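Local coordinates for protein aminopeptidase (Legionella pneumophila subsp. pneumophila, PDB 6ICA) that probably removes amino-terminal residues from peptides as a secreted, zinc-dependent aminopeptidase of peptidase family M28, at residues A[233-238]-A[310-315]; A[376-381]-A[406-411]; A[155-160]-A[259-264]. One frame throughout, in Å; residues are numbered along the deposited sequence.

Contact 1. Residues A[233-238]-A[310-315]; sequences IVIGAH and VQFDMT. With ZN (zinc ion), chain G.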
# COMPACT_ATOMS: atom_id res chain seq x y z
N ILE A 233 -4.01 13.99 3.91
CA ILE A 233 -4.31 12.63 4.36
C ILE A 233 -4.12 11.68 3.17
O ILE A 233 -4.62 11.95 2.08
CB ILE A 233 -5.77 12.50 4.89
CG1 ILE A 233 -6.03 13.49 6.04
CG2 ILE A 233 -6.06 11.06 5.31
CD1 ILE A 233 -5.06 13.39 7.19
N VAL A 234 -3.41 10.58 3.38
CA VAL A 234 -3.15 9.65 2.27
C VAL A 234 -3.73 8.24 2.54
O VAL A 234 -3.49 7.64 3.59
CB VAL A 234 -1.64 9.55 1.98
CG1 VAL A 234 -1.36 8.49 0.89
CG2 VAL A 234 -1.06 10.92 1.59
N ILE A 235 -4.48 7.73 1.57
CA ILE A 235 -4.99 6.38 1.64
C ILE A 235 -4.46 5.59 0.46
O ILE A 235 -4.67 5.97 -0.70
CB ILE A 235 -6.52 6.36 1.63
CG1 ILE A 235 -7.05 7.06 2.89
CG2 ILE A 235 -7.03 4.94 1.55
CD1 ILE A 235 -8.36 7.74 2.70
N GLY A 236 -3.79 4.47 0.75
CA GLY A 236 -3.09 3.72 -0.28
C GLY A 236 -3.33 2.22 -0.35
O GLY A 236 -3.83 1.59 0.58
N ALA A 237 -2.98 1.66 -1.51
CA ALA A 237 -3.01 0.23 -1.79
C ALA A 237 -2.08 0.03 -2.98
O ALA A 237 -1.69 1.01 -3.63
CB ALA A 237 -4.43 -0.26 -2.12
N HIS A 238 -1.68 -1.20 -3.27
CA HIS A 238 -0.86 -1.38 -4.47
C HIS A 238 -1.60 -2.19 -5.52
O HIS A 238 -2.38 -3.09 -5.19
CB HIS A 238 0.50 -2.01 -4.12
CG HIS A 238 0.45 -3.44 -3.67
ND1 HIS A 238 0.60 -4.50 -4.54
CD2 HIS A 238 0.35 -3.98 -2.43
CE1 HIS A 238 0.57 -5.64 -3.86
NE2 HIS A 238 0.42 -5.35 -2.58
N VAL A 310 -2.36 5.77 5.61
CA VAL A 310 -2.80 4.41 5.92
C VAL A 310 -2.63 3.54 4.67
O VAL A 310 -2.83 4.00 3.55
CB VAL A 310 -4.27 4.37 6.42
CG1 VAL A 310 -5.22 4.89 5.36
CG2 VAL A 310 -4.66 2.95 6.84
N GLN A 311 -2.21 2.29 4.87
CA GLN A 311 -2.01 1.35 3.77
C GLN A 311 -3.00 0.18 3.84
O GLN A 311 -3.15 -0.44 4.90
CB GLN A 311 -0.56 0.83 3.79
CG GLN A 311 -0.27 -0.32 2.83
CD GLN A 311 -0.20 0.11 1.38
OE1 GLN A 311 -0.47 1.27 1.05
NE2 GLN A 311 0.17 -0.82 0.49
N PHE A 312 -3.66 -0.13 2.73
CA PHE A 312 -4.54 -1.30 2.68
C PHE A 312 -3.92 -2.34 1.76
O PHE A 312 -3.88 -2.18 0.54
CB PHE A 312 -5.97 -0.93 2.23
CG PHE A 312 -6.72 -0.12 3.26
CD1 PHE A 312 -6.62 1.26 3.29
CD2 PHE A 312 -7.48 -0.76 4.24
CE1 PHE A 312 -7.28 2.00 4.26
CE2 PHE A 312 -8.14 -0.02 5.21
CZ PHE A 312 -8.04 1.36 5.23
N ASP A 313 -3.39 -3.39 2.36
CA ASP A 313 -2.75 -4.46 1.63
C ASP A 313 -3.33 -5.75 2.18
O ASP A 313 -2.94 -6.19 3.27
CB ASP A 313 -1.22 -4.42 1.78
CG ASP A 313 -0.51 -5.27 0.74
OD1 ASP A 313 -1.17 -6.07 0.04
OD2 ASP A 313 0.72 -5.15 0.60
N MET A 314 -4.31 -6.28 1.44
CA MET A 314 -5.04 -7.52 1.74
C MET A 314 -6.15 -7.26 2.75
O MET A 314 -5.91 -6.99 3.94
CB MET A 314 -4.09 -8.63 2.21
CG MET A 314 -2.96 -8.89 1.21
SD MET A 314 -2.00 -10.34 1.67
CE MET A 314 -1.71 -9.97 3.40
N THR A 315 -7.39 -7.29 2.25
CA THR A 315 -8.55 -6.91 3.05
C THR A 315 -9.68 -7.94 3.02
O THR A 315 -10.76 -7.67 3.53
CB THR A 315 -9.12 -5.56 2.60
OG1 THR A 315 -9.67 -5.70 1.29
CG2 THR A 315 -8.03 -4.46 2.61
ZN ZN G . 0.52 -6.84 -1.04
O HOH W 1 2.41 -7.29 -1.15
O HOH W 2 1.02 -8.24 0.87
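Strand 233-238 and the end of strand 306-311 run parallel, their directions 11° apart, with Ile235 paired to Val310 and Gly236 to Gln311. Three backbone bonds stitch them: Val310 N to Val234 O, Gly236 N to Val310 O and Phe312 N to Gly236 O, the last at 2.8 Å. On the face covered by helices 249-268 and 402-420, Ile235 and Val310 lie side by side, CG1 on CG1 at 3.8 Å. The other branch of Ile235, CG2, is set anti to the backbone N and reaches Phe312 CE1 at 4.0 Å. On the Gln311 face, the bent glutamine chain lays OE1 3.3 Å from Gly236 C, while its NE2 bonds to Ser363. These are central parallel strands of the mixed M28 sheet; zinc ligands come from the C-terminal end of 232-238 and from the segment that follows 306-311. Beyond the last bridge His238, its ring swung between backbone N and carbonyl carbon (chi1 69°), gives NE2 to the zinc ion at 2.1 Å. Asp313 chelates the same metal through both oxygens, OD1 at 2.1 Å and OD2 at 2.4 Å, its carboxylate turned 79° from the imidazole plane. Two waters and Asp251, which bridges to the second zinc ion, complete the sphere. Asp240 receives a hydrogen bond from His238 ND1, and Ser363 bonds Asp313 OD2, so second-shell groups hold both ligands in position.

Contact 2. Residues A[376-381]-A[406-411]; sequences AFPCET and TNFSKL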
# COMPACT_ATOMS: atom_id res chain seq x y z
N ALA A 376 0.18 3.90 9.06
CA ALA A 376 -0.44 2.77 9.73
C ALA A 376 -0.92 1.72 8.73
O ALA A 376 -1.15 2.02 7.55
CB ALA A 376 -1.59 3.24 10.61
N PHE A 377 -1.10 0.49 9.23
CA PHE A 377 -1.36 -0.66 8.38
C PHE A 377 -2.31 -1.66 9.07
O PHE A 377 -1.88 -2.48 9.89
CB PHE A 377 -0.04 -1.35 8.00
CG PHE A 377 -0.20 -2.58 7.14
CD1 PHE A 377 -1.25 -2.68 6.23
CD2 PHE A 377 0.68 -3.65 7.26
CE1 PHE A 377 -1.42 -3.83 5.44
CE2 PHE A 377 0.52 -4.80 6.47
CZ PHE A 377 -0.54 -4.89 5.57
N PRO A 378 -3.61 -1.56 8.75
CA PRO A 378 -4.59 -2.58 9.15
C PRO A 378 -4.58 -3.71 8.12
O PRO A 378 -4.40 -3.45 6.93
CB PRO A 378 -5.91 -1.83 9.12
CG PRO A 378 -5.73 -0.86 7.95
CD PRO A 378 -4.24 -0.48 7.97
N CYS A 379 -4.78 -4.94 8.55
CA CYS A 379 -4.70 -6.07 7.63
C CYS A 379 -5.75 -7.14 7.96
O CYS A 379 -6.30 -7.16 9.07
CB CYS A 379 -3.30 -6.66 7.66
SG CYS A 379 -2.95 -7.88 6.35
N GLU A 380 -6.01 -8.01 6.99
CA GLU A 380 -7.09 -9.00 7.07
C GLU A 380 -6.84 -10.11 8.10
O GLU A 380 -7.79 -10.68 8.63
CB GLU A 380 -7.30 -9.63 5.69
CG GLU A 380 -6.04 -10.33 5.20
CD GLU A 380 -6.13 -10.91 3.79
OE1 GLU A 380 -6.99 -10.47 2.99
OE2 GLU A 380 -5.31 -11.81 3.51
N THR A 381 -5.56 -10.43 8.35
CA THR A 381 -5.20 -11.51 9.28
C THR A 381 -3.95 -11.15 10.08
O THR A 381 -3.28 -10.17 9.77
CB THR A 381 -4.90 -12.86 8.55
OG1 THR A 381 -3.77 -12.67 7.69
CG2 THR A 381 -6.11 -13.38 7.74
N THR A 406 -15.51 -5.02 2.89
CA THR A 406 -16.38 -3.87 3.09
C THR A 406 -16.01 -3.14 4.38
O THR A 406 -15.98 -1.90 4.44
CB THR A 406 -17.87 -4.32 3.13
OG1 THR A 406 -18.18 -4.95 1.88
CG2 THR A 406 -18.85 -3.14 3.36
N ASN A 407 -15.68 -3.92 5.40
CA ASN A 407 -15.24 -3.34 6.66
C ASN A 407 -13.95 -2.50 6.51
O ASN A 407 -13.80 -1.43 7.11
CB ASN A 407 -15.06 -4.45 7.70
CG ASN A 407 -16.40 -4.86 8.34
OD1 ASN A 407 -17.40 -4.16 8.21
ND2 ASN A 407 -16.40 -5.98 9.05
N PHE A 408 -13.02 -2.98 5.69
CA PHE A 408 -11.79 -2.23 5.46
C PHE A 408 -12.07 -0.96 4.66
O PHE A 408 -11.47 0.08 4.90
CB PHE A 408 -10.74 -3.10 4.76
CG PHE A 408 -10.03 -4.03 5.71
CD1 PHE A 408 -8.89 -3.61 6.40
CD2 PHE A 408 -10.52 -5.31 5.95
CE1 PHE A 408 -8.24 -4.46 7.29
CE2 PHE A 408 -9.88 -6.17 6.84
CZ PHE A 408 -8.73 -5.74 7.51
N SER A 409 -13.01 -1.07 3.73
CA SER A 409 -13.48 0.09 2.98
C SER A 409 -14.11 1.12 3.92
O SER A 409 -13.87 2.32 3.79
CB SER A 409 -14.48 -0.36 1.90
OG SER A 409 -14.79 0.70 1.02
N LYS A 410 -14.91 0.65 4.88
CA LYS A 410 -15.50 1.53 5.90
C LYS A 410 -14.43 2.21 6.74
O LYS A 410 -14.55 3.39 7.09
CB LYS A 410 -16.46 0.76 6.81
CG LYS A 410 -17.80 0.44 6.15
CD LYS A 410 -18.65 -0.52 6.95
CE LYS A 410 -20.00 -0.70 6.23
NZ LYS A 410 -20.90 -1.66 6.92
N LEU A 411 -13.39 1.45 7.08
CA LEU A 411 -12.28 1.99 7.85
C LEU A 411 -11.58 3.13 7.09
O LEU A 411 -11.27 4.15 7.69
CB LEU A 411 -11.28 0.88 8.20
CG LEU A 411 -10.08 1.35 9.03
CD1 LEU A 411 -10.58 2.08 10.31
CD2 LEU A 411 -9.14 0.19 9.37
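Pro378 of strand 375-379 meets helix 402-420 through CB and CG of its ring: CB lies 3.8 Å from Leu411 CD2 and CG equally near the same methyl, the two side chains slanting across each other. Pro378 CB also touches Phe408 CE1 at 4.0 Å, so the pyrrolidine sits against two residues one helical turn apart. Leu411 extends its CG anti to the backbone N (chi1 -179°), which carries CD2 out to the proline. At Cys379 the thiol side chain points away from the helix and the backbone makes the contact. Its carbonyl O lies 3.2 Å from Phe408 CZ, at the edge of the phenyl ring and near its plane, so the ring meets the strand rim-first. Glu380 follows where the strand gives way to a turn; its backbone N is 3.6 Å from Phe408 CZ. The carboxylate leads off elsewhere, OE1 accepting hydrogen bonds from the backbone N atoms of Gly316 and Tyr317, while Glu380 O is bonded by His404 NE2. His404 also meets the Phe408 ring edge-to-face. Met326 of the neighbouring strand packs on both Phe408 and Leu411. The axes of 376-379 and 406-411 approach to 10.3 Å and run roughly antiparallel, at 158°. This is the apolar helix-on-sheet layer of an alpha/beta fold, with the last helix of the chain packed on a central strand whose end lies close to the two-zinc site.

Contact 3. Residues A[155-160]-A[259-264]; sequences KEIVSD and IMEAAR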
# COMPACT_ATOMS: atom_id res chain seq x y z
N LYS A 155 -22.99 4.31 5.66
CA LYS A 155 -24.23 3.77 5.11
C LYS A 155 -24.24 3.81 3.58
O LYS A 155 -25.08 3.17 2.95
CB LYS A 155 -25.43 4.56 5.64
CG LYS A 155 -25.86 4.22 7.04
CD LYS A 155 -27.11 5.00 7.41
CE LYS A 155 -27.76 4.45 8.67
NZ LYS A 155 -26.92 4.71 9.87
N GLU A 156 -23.34 4.60 2.99
CA GLU A 156 -23.31 4.79 1.54
C GLU A 156 -22.42 3.78 0.81
O GLU A 156 -22.45 3.68 -0.42
CB GLU A 156 -22.84 6.21 1.20
CG GLU A 156 -23.77 7.32 1.68
CD GLU A 156 -25.16 7.21 1.07
OE1 GLU A 156 -25.26 6.91 -0.14
OE2 GLU A 156 -26.16 7.42 1.80
N ILE A 157 -21.65 3.03 1.57
CA ILE A 157 -20.75 2.05 0.97
C ILE A 157 -21.53 0.91 0.31
O ILE A 157 -22.45 0.34 0.90
CB ILE A 157 -19.79 1.51 2.03
CG1 ILE A 157 -18.82 2.64 2.42
CG2 ILE A 157 -19.05 0.29 1.51
CD1 ILE A 157 -17.62 2.19 3.15
N VAL A 158 -21.17 0.60 -0.94
CA VAL A 158 -21.87 -0.41 -1.72
C VAL A 158 -20.96 -1.62 -1.94
O VAL A 158 -20.01 -1.57 -2.71
CB VAL A 158 -22.33 0.19 -3.07
CG1 VAL A 158 -23.01 -0.89 -3.95
CG2 VAL A 158 -23.28 1.38 -2.82
N SER A 159 -21.25 -2.71 -1.24
CA SER A 159 -20.38 -3.89 -1.27
C SER A 159 -20.22 -4.49 -2.67
O SER A 159 -19.14 -4.97 -3.00
CB SER A 159 -20.89 -4.97 -0.30
OG SER A 159 -22.16 -5.48 -0.69
N ASP A 160 -21.28 -4.47 -3.48
CA ASP A 160 -21.18 -5.03 -4.82
C ASP A 160 -20.17 -4.28 -5.70
O ASP A 160 -19.57 -4.89 -6.57
CB ASP A 160 -22.52 -5.05 -5.55
CG ASP A 160 -22.42 -5.71 -6.92
OD1 ASP A 160 -22.04 -6.90 -6.98
OD2 ASP A 160 -22.64 -5.03 -7.93
N ILE A 259 -10.33 0.55 -1.34
CA ILE A 259 -10.15 2.01 -1.28
C ILE A 259 -10.80 2.71 -2.47
O ILE A 259 -11.16 3.89 -2.36
CB ILE A 259 -8.67 2.43 -1.18
CG1 ILE A 259 -7.91 2.17 -2.48
CG2 ILE A 259 -7.98 1.76 0.02
CD1 ILE A 259 -6.54 2.87 -2.51
N MET A 260 -11.00 1.99 -3.58
CA MET A 260 -11.71 2.58 -4.71
C MET A 260 -13.15 2.90 -4.30
O MET A 260 -13.68 3.96 -4.65
CB MET A 260 -11.67 1.65 -5.93
CG MET A 260 -12.40 2.20 -7.15
SD MET A 260 -11.69 3.73 -7.88
CE MET A 260 -10.24 3.09 -8.70
N GLU A 261 -13.78 2.01 -3.54
CA GLU A 261 -15.16 2.26 -3.08
C GLU A 261 -15.20 3.35 -1.99
O GLU A 261 -16.17 4.11 -1.89
CB GLU A 261 -15.80 0.94 -2.58
CG GLU A 261 -17.18 1.09 -1.91
CD GLU A 261 -18.25 1.75 -2.80
OE1 GLU A 261 -18.08 1.84 -4.03
OE2 GLU A 261 -19.27 2.18 -2.25
N ALA A 262 -14.16 3.41 -1.15
CA ALA A 262 -14.04 4.50 -0.19
C ALA A 262 -13.93 5.85 -0.91
O ALA A 262 -14.57 6.83 -0.53
CB ALA A 262 -12.85 4.28 0.74
N ALA A 263 -13.12 5.87 -1.98
CA ALA A 263 -12.98 7.07 -2.81
C ALA A 263 -14.34 7.49 -3.39
O ALA A 263 -14.67 8.68 -3.40
CB ALA A 263 -11.95 6.85 -3.96
N ARG A 264 -15.13 6.52 -3.85
CA ARG A 264 -16.45 6.80 -4.40
C ARG A 264 -17.33 7.54 -3.39
O ARG A 264 -18.01 8.51 -3.73
CB ARG A 264 -17.15 5.50 -4.86
CG ARG A 264 -18.40 5.77 -5.74
CD ARG A 264 -19.30 4.55 -5.89
NE ARG A 264 -19.83 4.12 -4.60
CZ ARG A 264 -20.88 4.67 -4.00
NH1 ARG A 264 -21.57 5.64 -4.60
NH2 ARG A 264 -21.27 4.23 -2.82
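Glu261 reaches from helix 249-268 to the loop ahead of helix 159-169 and takes Val158 N as its partner: N to OE2 is 2.8 Å and nearly straight, 167° at the hydrogen. The donor comes from above the carboxylate, 48° out of its plane. That leaves the plane of the group to Arg264, one turn further along the helix, which grips it side-on: NE bonds OE1 at 2.9 Å and NH2 bonds OE2, also at 2.9 Å, both on the syn sides. The guanidinium and carboxylate therefore lie roughly edge to edge, and OE2 accepts from two donors, the loop amide and the arginine. Bending at chi2 (58°) turns the Glu261 carboxylate toward Arg264, and a bend at chi3 of Arg264 brings NE and NH2 round to meet it. The same NH2 that bonds Glu261 OE2 ends 2.7 Å from Glu156 O, which lies near the guanidinium plane, beyond the nitrogen. Val158 stands obliquely to this group, with CG2 3.5 Å from Arg264 NH2. Ile157 lies across the aliphatic part of Glu261, CG2 to CG at 4.0 Å, and its side chain also packs on Lys410 of helix 402-420. Outside the pair, Asn161 bonds Glu261 OE1 and Tyr200 bonds Arg264 NH1. The Glu-Arg pair is an i to i+3 intrahelical salt bridge, used here at the surface, away from the zinc site, to join the loop between helices 147-154 and 159-169 to a helix flanking the central sheet.

In the fold
From the N terminus, the 155-160 loop comes first and meets helix 249-268 after a span of about a hundred residues. Strand 232-238 falls inside that span, while its partner 310-315 comes after it, so contacts 1 and 3 cross. Contact 2 closes a short 24-residue connection further on, in series with both. Strands 306-311 and 375-379 are neighbours in the mixed sheet, where Gln311 N lies 2.9 Å from Ala376 O, so contacts 1 and 2 share one sheet. Ile259 packs against Phe312 and Ile235, linking contacts 1 and 3, and Lys410 meets Ile157 between contacts 2 and 3. Together they connect the strands that lead to the zinc ligands, helices 249-268 and 402-420, and the loop before helix 159-169.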